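Long-range contacts in periplasmic binding protein (Mycobacterium smegmatis, PDB 4MDY), which probably binds an iron-bearing solute outside the cell membrane and passes it to an ABC transporter, as do related bacterial solute-binding proteins: residues Gly13-His19 against Ile140-Phe146; Val158-Phe162 against Tyr279-Asp284; His169-Lys175 against Leu290-Gly295. One frame throughout, in Å; residues are numbered along the deposited sequence.

Contact 1: residues Gly13-His19 against Ile140-Phe146; sequences GSVTVRH and IIGQAVF
Ile140 opens the contact by laying its CG1-CD1 branch across Val17 at about a right angle. Ile140 CG1 is 3.7 Å from Val17 CB, and CD1 reaches on to Arg18 O and His19 CB. CG1 lies anti to the backbone N (chi1 -163°), which carries the branch out toward the strand. Gln143 comes next. Gln143 CB packs on Val17 CG1 at 3.7 Å, while its amide oxygen OE1 accepts from two waters. One water also donates to Thr16 O; the other accepts from Arg18 N. The glutamine thus reaches the strand backbone through water. Gln143 O lies 3.5 Å from Val15 CG1. Ala144 adds a looser apolar contact with Val17 CG1. Phe146 ends the helix as the C-prime residue of a Schellman motif, at positive phi. Val15 CG2 sits over one face of the Phe146 ring, 3.6 Å from its centroid, in a CH-pi contact. Gly13 O meets the ring edge in plane, 3.2 Å from Phe146 CE2. Strand 15-19 runs nearly antiparallel to the helix segment and pairs with strand 22-26, whose Ile26 also touches Phe146. Helix 40-46 packs against Ile141 and Val145, and strand 121-123 against Ile140 and Ala144.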
loop_
_atom_site.group_PDB
_atom_site.type_symbol
_atom_site.label_atom_id
_atom_site.label_comp_id
_atom_site.label_asym_id
_atom_site.label_seq_id
_atom_site.Cartn_x
_atom_site.Cartn_y
_atom_site.Cartn_z
ATOM N N GLY A 13 2.071 0.622 32.626
ATOM C CA GLY A 13 1.174 1.265 31.673
ATOM C C GLY A 13 1.798 1.415 30.295
ATOM O O GLY A 13 1.081 1.549 29.313
ATOM N N SER A 14 3.129 1.387 30.216
ATOM C CA SER A 14 3.835 1.624 28.959
ATOM C C SER A 14 3.763 0.408 28.047
ATOM O O SER A 14 3.421 -0.694 28.484
ATOM C CB SER A 14 5.299 1.991 29.211
ATOM O OG SER A 14 6.073 0.843 29.505
ATOM N N VAL A 15 4.073 0.638 26.777
ATOM C CA VAL A 15 4.141 -0.411 25.763
ATOM C C VAL A 15 5.531 -0.405 25.142
ATOM O O VAL A 15 6.114 0.656 24.895
ATOM C CB VAL A 15 3.075 -0.216 24.658
ATOM C CG1 VAL A 15 3.361 -1.093 23.443
ATOM C CG2 VAL A 15 1.700 -0.541 25.213
ATOM N N THR A 16 6.058 -1.595 24.887
ATOM C CA THR A 16 7.348 -1.727 24.232
ATOM C C THR A 16 7.168 -2.495 22.928
ATOM O O THR A 16 6.592 -3.570 22.918
ATOM C CB THR A 16 8.359 -2.416 25.162
ATOM O OG1 THR A 16 8.609 -1.558 26.283
ATOM C CG2 THR A 16 9.668 -2.704 24.440
ATOM N N VAL A 17 7.640 -1.924 21.824
ATOM C CA VAL A 17 7.592 -2.618 20.532
ATOM C C VAL A 17 8.994 -2.954 20.059
ATOM O O VAL A 17 9.940 -2.231 20.342
ATOM C CB VAL A 17 6.834 -1.832 19.435
ATOM C CG1 VAL A 17 5.383 -1.638 19.839
ATOM C CG2 VAL A 17 7.495 -0.495 19.138
ATOM N N ARG A 18 9.105 -4.061 19.336
ATOM C CA ARG A 18 10.382 -4.569 18.862
ATOM C C ARG A 18 10.465 -4.412 17.354
ATOM O O ARG A 18 9.544 -4.787 16.627
ATOM C CB ARG A 18 10.537 -6.035 19.266
ATOM C CG ARG A 18 10.210 -6.270 20.732
ATOM C CD ARG A 18 10.468 -7.706 21.144
ATOM N NE ARG A 18 11.902 -7.995 21.238
ATOM C CZ ARG A 18 12.656 -7.835 22.331
ATOM N NH1 ARG A 18 12.136 -7.374 23.470
ATOM N NH2 ARG A 18 13.952 -8.147 22.283
ATOM N N HIS A 19 11.563 -3.835 16.886
ATOM C CA HIS A 19 11.719 -3.527 15.470
ATOM C C HIS A 19 13.173 -3.751 15.031
ATOM O O HIS A 19 14.001 -4.251 15.809
ATOM C CB HIS A 19 11.240 -2.087 15.200
ATOM C CG HIS A 19 11.858 -1.065 16.099
ATOM N ND1 HIS A 19 13.195 -0.745 16.045
ATOM C CD2 HIS A 19 11.331 -0.300 17.083
ATOM C CE1 HIS A 19 13.469 0.172 16.954
ATOM N NE2 HIS A 19 12.355 0.459 17.600
ATOM N N ILE A 140 2.504 -3.482 14.397
ATOM C CA ILE A 140 3.387 -2.716 15.275
ATOM C C ILE A 140 2.803 -1.327 15.572
ATOM O O ILE A 140 2.923 -0.849 16.685
ATOM C CB ILE A 140 4.830 -2.622 14.743
ATOM C CG1 ILE A 140 5.780 -2.185 15.860
ATOM C CG2 ILE A 140 4.929 -1.676 13.554
ATOM C CD1 ILE A 140 7.243 -2.263 15.479
ATOM N N ILE A 141 2.152 -0.704 14.588
ATOM C CA ILE A 141 1.541 0.624 14.794
ATOM C C ILE A 141 0.377 0.553 15.789
ATOM O O ILE A 141 0.255 1.403 16.676
ATOM C CB ILE A 141 1.082 1.256 13.462
ATOM C CG1 ILE A 141 2.301 1.576 12.599
ATOM C CG2 ILE A 141 0.262 2.523 13.711
ATOM C CD1 ILE A 141 1.967 1.947 11.167
ATOM N N GLY A 142 -0.469 -0.464 15.630
ATOM C CA GLY A 142 -1.545 -0.745 16.571
ATOM C C GLY A 142 -1.042 -0.914 17.990
ATOM O O GLY A 142 -1.639 -0.386 18.930
ATOM N N GLN A 143 0.066 -1.636 18.144
ATOM C CA GLN A 143 0.700 -1.809 19.455
ATOM C C GLN A 143 1.159 -0.476 20.040
ATOM O O GLN A 143 0.839 -0.143 21.183
ATOM C CB GLN A 143 1.876 -2.780 19.356
ATOM C CG GLN A 143 1.429 -4.219 19.209
ATOM C CD GLN A 143 2.554 -5.171 18.848
ATOM O OE1 GLN A 143 3.719 -4.928 19.148
ATOM N NE2 GLN A 143 2.203 -6.266 18.205
ATOM N N ALA A 144 1.873 0.290 19.225
ATOM C CA ALA A 144 2.468 1.556 19.646
ATOM C C ALA A 144 1.449 2.624 20.055
ATOM O O ALA A 144 1.777 3.522 20.845
ATOM C CB ALA A 144 3.347 2.095 18.533
ATOM N N VAL A 145 0.233 2.548 19.511
ATOM C CA VAL A 145 -0.805 3.537 19.833
ATOM C C VAL A 145 -1.886 2.982 20.760
ATOM O O VAL A 145 -2.930 3.614 20.952
ATOM C CB VAL A 145 -1.419 4.175 18.557
ATOM C CG1 VAL A 145 -0.314 4.732 17.675
ATOM C CG2 VAL A 145 -2.302 3.206 17.773
ATOM N N PHE A 146 -1.614 1.808 21.337
ATOM C CA PHE A 146 -2.434 1.216 22.391
ATOM C C PHE A 146 -3.822 0.790 21.890
ATOM O O PHE A 146 -4.804 0.872 22.621
ATOM C CB PHE A 146 -2.556 2.175 23.589
ATOM C CG PHE A 146 -1.270 2.391 24.343
ATOM C CD1 PHE A 146 -0.242 3.161 23.811
ATOM C CD2 PHE A 146 -1.106 1.852 25.616
ATOM C CE1 PHE A 146 0.935 3.366 24.514
ATOM C CE2 PHE A 146 0.070 2.059 26.325
ATOM C CZ PHE A 146 1.092 2.816 25.775
HETATM O O HOH W 1 3.840 -4.359 22.047
HETATM O O HOH W 2 6.596 -5.335 18.919
#

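Contact 2: residues Val158-Phe162 against Tyr279-Asp284; sequences VDDRF and YPVVAD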
loop_
_atom_site.group_PDB
_atom_site.type_symbol
_atom_site.label_atom_id
_atom_site.label_comp_id
_atom_site.label_asym_id
_atom_site.label_seq_id
_atom_site.Cartn_x
_atom_site.Cartn_y
_atom_site.Cartn_z
ATOM N N VAL A 158 -10.256 -7.243 6.703
ATOM C CA VAL A 158 -9.716 -7.223 5.343
ATOM C C VAL A 158 -9.612 -8.630 4.764
ATOM O O VAL A 158 -10.062 -8.870 3.648
ATOM C CB VAL A 158 -8.337 -6.533 5.293
ATOM C CG1 VAL A 158 -7.636 -6.787 3.960
ATOM C CG2 VAL A 158 -8.489 -5.041 5.549
ATOM N N ASP A 159 -9.022 -9.551 5.527
ATOM C CA ASP A 159 -8.914 -10.947 5.095
ATOM C C ASP A 159 -10.293 -11.511 4.749
ATOM O O ASP A 159 -10.471 -12.151 3.703
ATOM C CB ASP A 159 -8.257 -11.808 6.185
ATOM C CG ASP A 159 -6.757 -11.566 6.312
ATOM O OD1 ASP A 159 -6.149 -10.991 5.380
ATOM O OD2 ASP A 159 -6.176 -11.958 7.350
ATOM N N ASP A 160 -11.263 -11.253 5.623
ATOM C CA ASP A 160 -12.639 -11.715 5.423
ATOM C C ASP A 160 -13.293 -11.124 4.175
ATOM O O ASP A 160 -14.027 -11.821 3.484
ATOM C CB ASP A 160 -13.505 -11.401 6.649
ATOM C CG ASP A 160 -13.140 -12.245 7.866
ATOM O OD1 ASP A 160 -12.395 -13.243 7.730
ATOM O OD2 ASP A 160 -13.604 -11.904 8.972
ATOM N N ARG A 161 -13.045 -9.850 3.894
ATOM C CA ARG A 161 -13.539 -9.241 2.648
ATOM C C ARG A 161 -13.066 -10.006 1.412
ATOM O O ARG A 161 -13.867 -10.318 0.534
ATOM C CB ARG A 161 -13.116 -7.772 2.527
ATOM C CG ARG A 161 -13.825 -6.806 3.470
ATOM C CD ARG A 161 -15.336 -6.753 3.271
ATOM N NE ARG A 161 -15.726 -6.404 1.899
ATOM C CZ ARG A 161 -15.739 -5.170 1.393
ATOM N NH1 ARG A 161 -15.378 -4.115 2.125
ATOM N NH2 ARG A 161 -16.116 -4.987 0.132
ATOM N N PHE A 162 -11.774 -10.320 1.341
ATOM C CA PHE A 162 -11.236 -11.057 0.191
ATOM C C PHE A 162 -11.733 -12.509 0.131
ATOM O O PHE A 162 -12.009 -13.023 -0.953
ATOM C CB PHE A 162 -9.706 -10.980 0.164
ATOM C CG PHE A 162 -9.183 -9.583 -0.032
ATOM C CD1 PHE A 162 -9.628 -8.801 -1.100
ATOM C CD2 PHE A 162 -8.264 -9.037 0.847
ATOM C CE1 PHE A 162 -9.162 -7.507 -1.285
ATOM C CE2 PHE A 162 -7.793 -7.747 0.663
ATOM C CZ PHE A 162 -8.242 -6.979 -0.401
ATOM N N TYR A 279 -7.617 -1.398 1.405
ATOM C CA TYR A 279 -7.963 -2.722 0.888
ATOM C C TYR A 279 -9.474 -2.992 0.748
ATOM O O TYR A 279 -9.873 -3.670 -0.199
ATOM C CB TYR A 279 -7.290 -3.842 1.696
ATOM C CG TYR A 279 -5.950 -4.312 1.157
ATOM C CD1 TYR A 279 -5.716 -4.452 -0.218
ATOM C CD2 TYR A 279 -4.922 -4.659 2.028
ATOM C CE1 TYR A 279 -4.490 -4.885 -0.699
ATOM C CE2 TYR A 279 -3.701 -5.104 1.558
ATOM C CZ TYR A 279 -3.487 -5.220 0.199
ATOM O OH TYR A 279 -2.269 -5.666 -0.251
ATOM N N PRO A 280 -10.310 -2.483 1.679
ATOM C CA PRO A 280 -11.764 -2.526 1.458
ATOM C C PRO A 280 -12.207 -1.888 0.140
ATOM O O PRO A 280 -13.136 -2.389 -0.495
ATOM C CB PRO A 280 -12.324 -1.769 2.668
ATOM C CG PRO A 280 -11.340 -2.078 3.752
ATOM C CD PRO A 280 -9.996 -2.069 3.060
ATOM N N VAL A 281 -11.541 -0.815 -0.280
ATOM C CA VAL A 281 -11.832 -0.196 -1.586
ATOM C C VAL A 281 -11.490 -1.153 -2.738
ATOM O O VAL A 281 -12.225 -1.235 -3.727
ATOM C CB VAL A 281 -11.073 1.137 -1.765
ATOM C CG1 VAL A 281 -11.233 1.678 -3.183
ATOM C CG2 VAL A 281 -11.548 2.156 -0.743
ATOM N N VAL A 282 -10.384 -1.884 -2.597
ATOM C CA VAL A 282 -9.986 -2.888 -3.582
ATOM C C VAL A 282 -11.026 -4.009 -3.629
ATOM O O VAL A 282 -11.428 -4.434 -4.713
ATOM C CB VAL A 282 -8.578 -3.461 -3.285
ATOM C CG1 VAL A 282 -8.199 -4.544 -4.288
ATOM C CG2 VAL A 282 -7.528 -2.349 -3.266
ATOM N N ALA A 283 -11.477 -4.468 -2.461
ATOM C CA ALA A 283 -12.479 -5.538 -2.401
ATOM C C ALA A 283 -13.827 -5.088 -2.988
ATOM O O ALA A 283 -14.583 -5.908 -3.503
ATOM C CB ALA A 283 -12.649 -6.043 -0.976
ATOM N N ASP A 284 -14.123 -3.793 -2.920
ATOM C CA ASP A 284 -15.345 -3.257 -3.528
ATOM C C ASP A 284 -15.227 -3.157 -5.042
ATOM O O ASP A 284 -16.101 -3.638 -5.765
ATOM C CB ASP A 284 -15.686 -1.869 -2.976
ATOM C CG ASP A 284 -16.447 -1.921 -1.671
ATOM O OD1 ASP A 284 -17.018 -2.983 -1.341
ATOM O OD2 ASP A 284 -16.486 -0.890 -0.973
#
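Two nearly parallel helices pack here, Val158, Arg161 and Phe162 of one meeting Tyr279, Pro280, Ala283 and Asp284 of the other. The segment axes lie 9.6 Å apart and differ in direction by 9°. Val158 CG1 packs on Tyr279 CB at 3.7 Å, and its CG2 faces Pro280 CD more loosely. Phe162 turns its edge to the face of Tyr279 in an offset edge-to-face stack. The Phe162 and Tyr279 centroids are 5.4 Å apart, and Phe162 CZ comes within 3.6 Å of Tyr279 CD1. Helix 148-168 is the long helix that joins the two lobes in this family of solute-binding proteins. Helix 279-294 is the last helix of the chain and packs along it here. Ala283 CB touches two side chains of that long helix: it is 3.8 Å from Phe162 CE1 and the same distance from Arg161 NH2, lying over one face of the guanidinium. Arg161 bends at chi2 and chi3, which folds the guanidinium back over the alanine and on to Asp284. There Arg161 NH2 donates to Asp284 OD1 at 2.6 Å in a salt bridge. The carboxylate oxygen lies near the guanidinium plane, but the nitrogen approaches from above the carboxylate plane. Outside the two segments, Trp134 meets Tyr279 edge-to-face, and Met204 touches Phe162.

Contact 3: residues His169-Lys175 against Leu290-Gly295; sequences HPQFSGK and LARVLG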
loop_
_atom_site.group_PDB
_atom_site.type_symbol
_atom_site.label_atom_id
_atom_site.label_comp_id
_atom_site.label_asym_id
_atom_site.label_seq_id
_atom_site.Cartn_x
_atom_site.Cartn_y
_atom_site.Cartn_z
ATOM N N HIS A 169 -17.520 -15.063 -6.229
ATOM C CA HIS A 169 -17.034 -15.238 -7.612
ATOM C C HIS A 169 -16.237 -16.522 -7.793
ATOM O O HIS A 169 -15.023 -16.467 -8.014
ATOM C CB HIS A 169 -16.119 -14.073 -8.008
ATOM C CG HIS A 169 -16.775 -12.733 -7.939
ATOM N ND1 HIS A 169 -16.803 -11.970 -6.794
ATOM C CD2 HIS A 169 -17.423 -12.018 -8.887
ATOM C CE1 HIS A 169 -17.443 -10.838 -7.041
ATOM N NE2 HIS A 169 -17.825 -10.842 -8.303
ATOM N N PRO A 170 -16.906 -17.686 -7.746
ATOM C CA PRO A 170 -16.175 -18.940 -7.955
ATOM C C PRO A 170 -15.521 -19.080 -9.347
ATOM O O PRO A 170 -14.636 -19.915 -9.525
ATOM C CB PRO A 170 -17.249 -20.016 -7.744
ATOM C CG PRO A 170 -18.536 -19.334 -8.046
ATOM C CD PRO A 170 -18.355 -17.912 -7.584
ATOM N N GLN A 171 -15.963 -18.272 -10.307
ATOM C CA GLN A 171 -15.369 -18.250 -11.644
ATOM C C GLN A 171 -13.907 -17.786 -11.661
ATOM O O GLN A 171 -13.185 -18.069 -12.615
ATOM C CB GLN A 171 -16.193 -17.352 -12.567
ATOM C CG GLN A 171 -16.181 -15.881 -12.179
ATOM C CD GLN A 171 -17.365 -15.479 -11.316
ATOM O OE1 GLN A 171 -17.916 -16.297 -10.575
ATOM N NE2 GLN A 171 -17.761 -14.214 -11.405
ATOM N N PHE A 172 -13.470 -17.076 -10.619
ATOM C CA PHE A 172 -12.075 -16.608 -10.543
ATOM C C PHE A 172 -11.087 -17.761 -10.340
ATOM O O PHE A 172 -9.908 -17.638 -10.682
ATOM C CB PHE A 172 -11.852 -15.606 -9.397
ATOM C CG PHE A 172 -12.603 -14.310 -9.525
ATOM C CD1 PHE A 172 -13.274 -13.948 -10.691
ATOM C CD2 PHE A 172 -12.589 -13.412 -8.465
ATOM C CE1 PHE A 172 -13.944 -12.740 -10.774
ATOM C CE2 PHE A 172 -13.251 -12.200 -8.545
ATOM C CZ PHE A 172 -13.932 -11.865 -9.700
ATOM N N SER A 173 -11.560 -18.862 -9.764
ATOM C CA SER A 173 -10.702 -20.007 -9.460
ATOM C C SER A 173 -9.917 -20.467 -10.682
ATOM O O SER A 173 -10.479 -20.661 -11.757
ATOM C CB SER A 173 -11.526 -21.177 -8.916
ATOM O OG SER A 173 -10.673 -22.203 -8.438
ATOM N N GLY A 174 -8.609 -20.618 -10.508
ATOM C CA GLY A 174 -7.731 -21.072 -11.575
ATOM C C GLY A 174 -7.447 -20.074 -12.687
ATOM O O GLY A 174 -6.830 -20.435 -13.687
ATOM N N LYS A 175 -7.878 -18.824 -12.530
ATOM C CA LYS A 175 -7.620 -17.812 -13.544
ATOM C C LYS A 175 -6.321 -17.077 -13.218
ATOM O O LYS A 175 -6.116 -16.609 -12.096
ATOM C CB LYS A 175 -8.783 -16.832 -13.656
ATOM C CG LYS A 175 -10.105 -17.473 -14.061
ATOM C CD LYS A 175 -10.003 -18.214 -15.385
ATOM C CE LYS A 175 -11.370 -18.504 -15.984
ATOM N NZ LYS A 175 -12.253 -19.255 -15.052
ATOM N N LEU A 290 -12.932 -7.640 -12.542
ATOM C CA LEU A 290 -12.543 -9.025 -12.803
ATOM C C LEU A 290 -13.701 -9.835 -13.378
ATOM O O LEU A 290 -13.512 -10.635 -14.298
ATOM C CB LEU A 290 -12.025 -9.697 -11.524
ATOM C CG LEU A 290 -10.727 -9.125 -10.950
ATOM C CD1 LEU A 290 -10.492 -9.656 -9.545
ATOM C CD2 LEU A 290 -9.537 -9.435 -11.845
ATOM N N ALA A 291 -14.895 -9.628 -12.833
ATOM C CA ALA A 291 -16.080 -10.384 -13.264
ATOM C C ALA A 291 -16.463 -10.030 -14.697
ATOM O O ALA A 291 -16.910 -10.890 -15.455
ATOM C CB ALA A 291 -17.247 -10.123 -12.324
ATOM N N ARG A 292 -16.279 -8.758 -15.051
ATOM C CA ARG A 292 -16.526 -8.266 -16.405
ATOM C C ARG A 292 -15.685 -8.970 -17.472
ATOM O O ARG A 292 -16.172 -9.227 -18.575
ATOM C CB ARG A 292 -16.286 -6.751 -16.475
ATOM C CG ARG A 292 -16.727 -6.101 -17.781
ATOM C CD ARG A 292 -16.380 -4.619 -17.824
ATOM N NE ARG A 292 -16.997 -3.891 -16.715
ATOM C CZ ARG A 292 -16.656 -2.665 -16.310
ATOM N NH1 ARG A 292 -15.684 -1.983 -16.917
ATOM N NH2 ARG A 292 -17.296 -2.115 -15.281
ATOM N N VAL A 293 -14.430 -9.280 -17.149
ATOM C CA VAL A 293 -13.522 -9.888 -18.127
ATOM C C VAL A 293 -13.407 -11.411 -17.982
ATOM O O VAL A 293 -13.151 -12.102 -18.967
ATOM C CB VAL A 293 -12.118 -9.228 -18.107
ATOM C CG1 VAL A 293 -12.228 -7.720 -18.304
ATOM C CG2 VAL A 293 -11.360 -9.538 -16.831
ATOM N N LEU A 294 -13.606 -11.932 -16.774
ATOM C CA LEU A 294 -13.498 -13.369 -16.534
ATOM C C LEU A 294 -14.840 -14.097 -16.593
ATOM O O LEU A 294 -14.876 -15.292 -16.875
ATOM C CB LEU A 294 -12.827 -13.643 -15.188
ATOM C CG LEU A 294 -11.375 -13.170 -15.053
ATOM C CD1 LEU A 294 -10.880 -13.416 -13.640
ATOM C CD2 LEU A 294 -10.465 -13.857 -16.062
ATOM N N GLY A 295 -15.930 -13.384 -16.315
ATOM C CA GLY A 295 -17.276 -13.973 -16.303
ATOM C C GLY A 295 -17.784 -14.223 -14.890
ATOM O O GLY A 295 -17.358 -13.563 -13.936
#
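Phe172, His169 and Lys175 pack against Leu290, Ala291 and Leu294 in a mainly apolar contact between the loop that follows helix 148-168 and the C-terminal end of helix 279-294. Phe172 is the central side chain. Phe172 CZ is 3.4 Å from Leu290 CB, and the two side chains cross at about a right angle. Ala291 N lies at the ring edge, near its plane. Phe172 CD1 touches Leu294 CD1 at 3.8 Å. Within the loop, His169 CB covers one face of the phenyl ring, over its centre. The imidazole of His169 reaches Ala291, with CD2 3.9 Å from Ala291 CB, while its ND1 is bonded to Val165 O in the preceding helix. The lysine stem runs alongside Leu294 with the reverse heading, Lys175 CB 4.0 Å from Leu294 CD1. Bends at chi2 and chi4 turn the lysine back over its own loop, where Lys175 NZ donates to Gln171 O at 2.9 Å, nearly along the C=O axis. Phe172 to Lys175 form a type II turn, with Gly174 at positive phi. Gln171 NE2 lies close to Gly295 O, but the bond is bent and weak, and Gln171 has two conformers, so it is doubtful. The loop leads into strand 176-181 of the parallel sheet, and Lys175 pairs through its backbone with Thr207. Leu206 touches Phe172, Lys175 and Leu290. Strand 229-233 packs against helix 279-294, with Val229 against Leu290, Val293 and Leu294.

Contacts 2 and 3 both use helix 279-294. Their centres are 16 Å apart and their nearest atoms about 7 Å. Contact 2 lies at the start of this helix and contact 3 at its end. Contact 1 lies in the N-terminal lobe and contact 3 in the C-terminal one, with centres 40 Å apart on opposite sides of the chain's centre; contact 2 lies on the connecting helix between them, 26 Å from contact 1 centre to centre. Helix 134-144 of contact 1 is followed in the chain by helix 148-168. In this family the solute is generally bound in the cleft between the lobes; none of the three contacts is known to bind it.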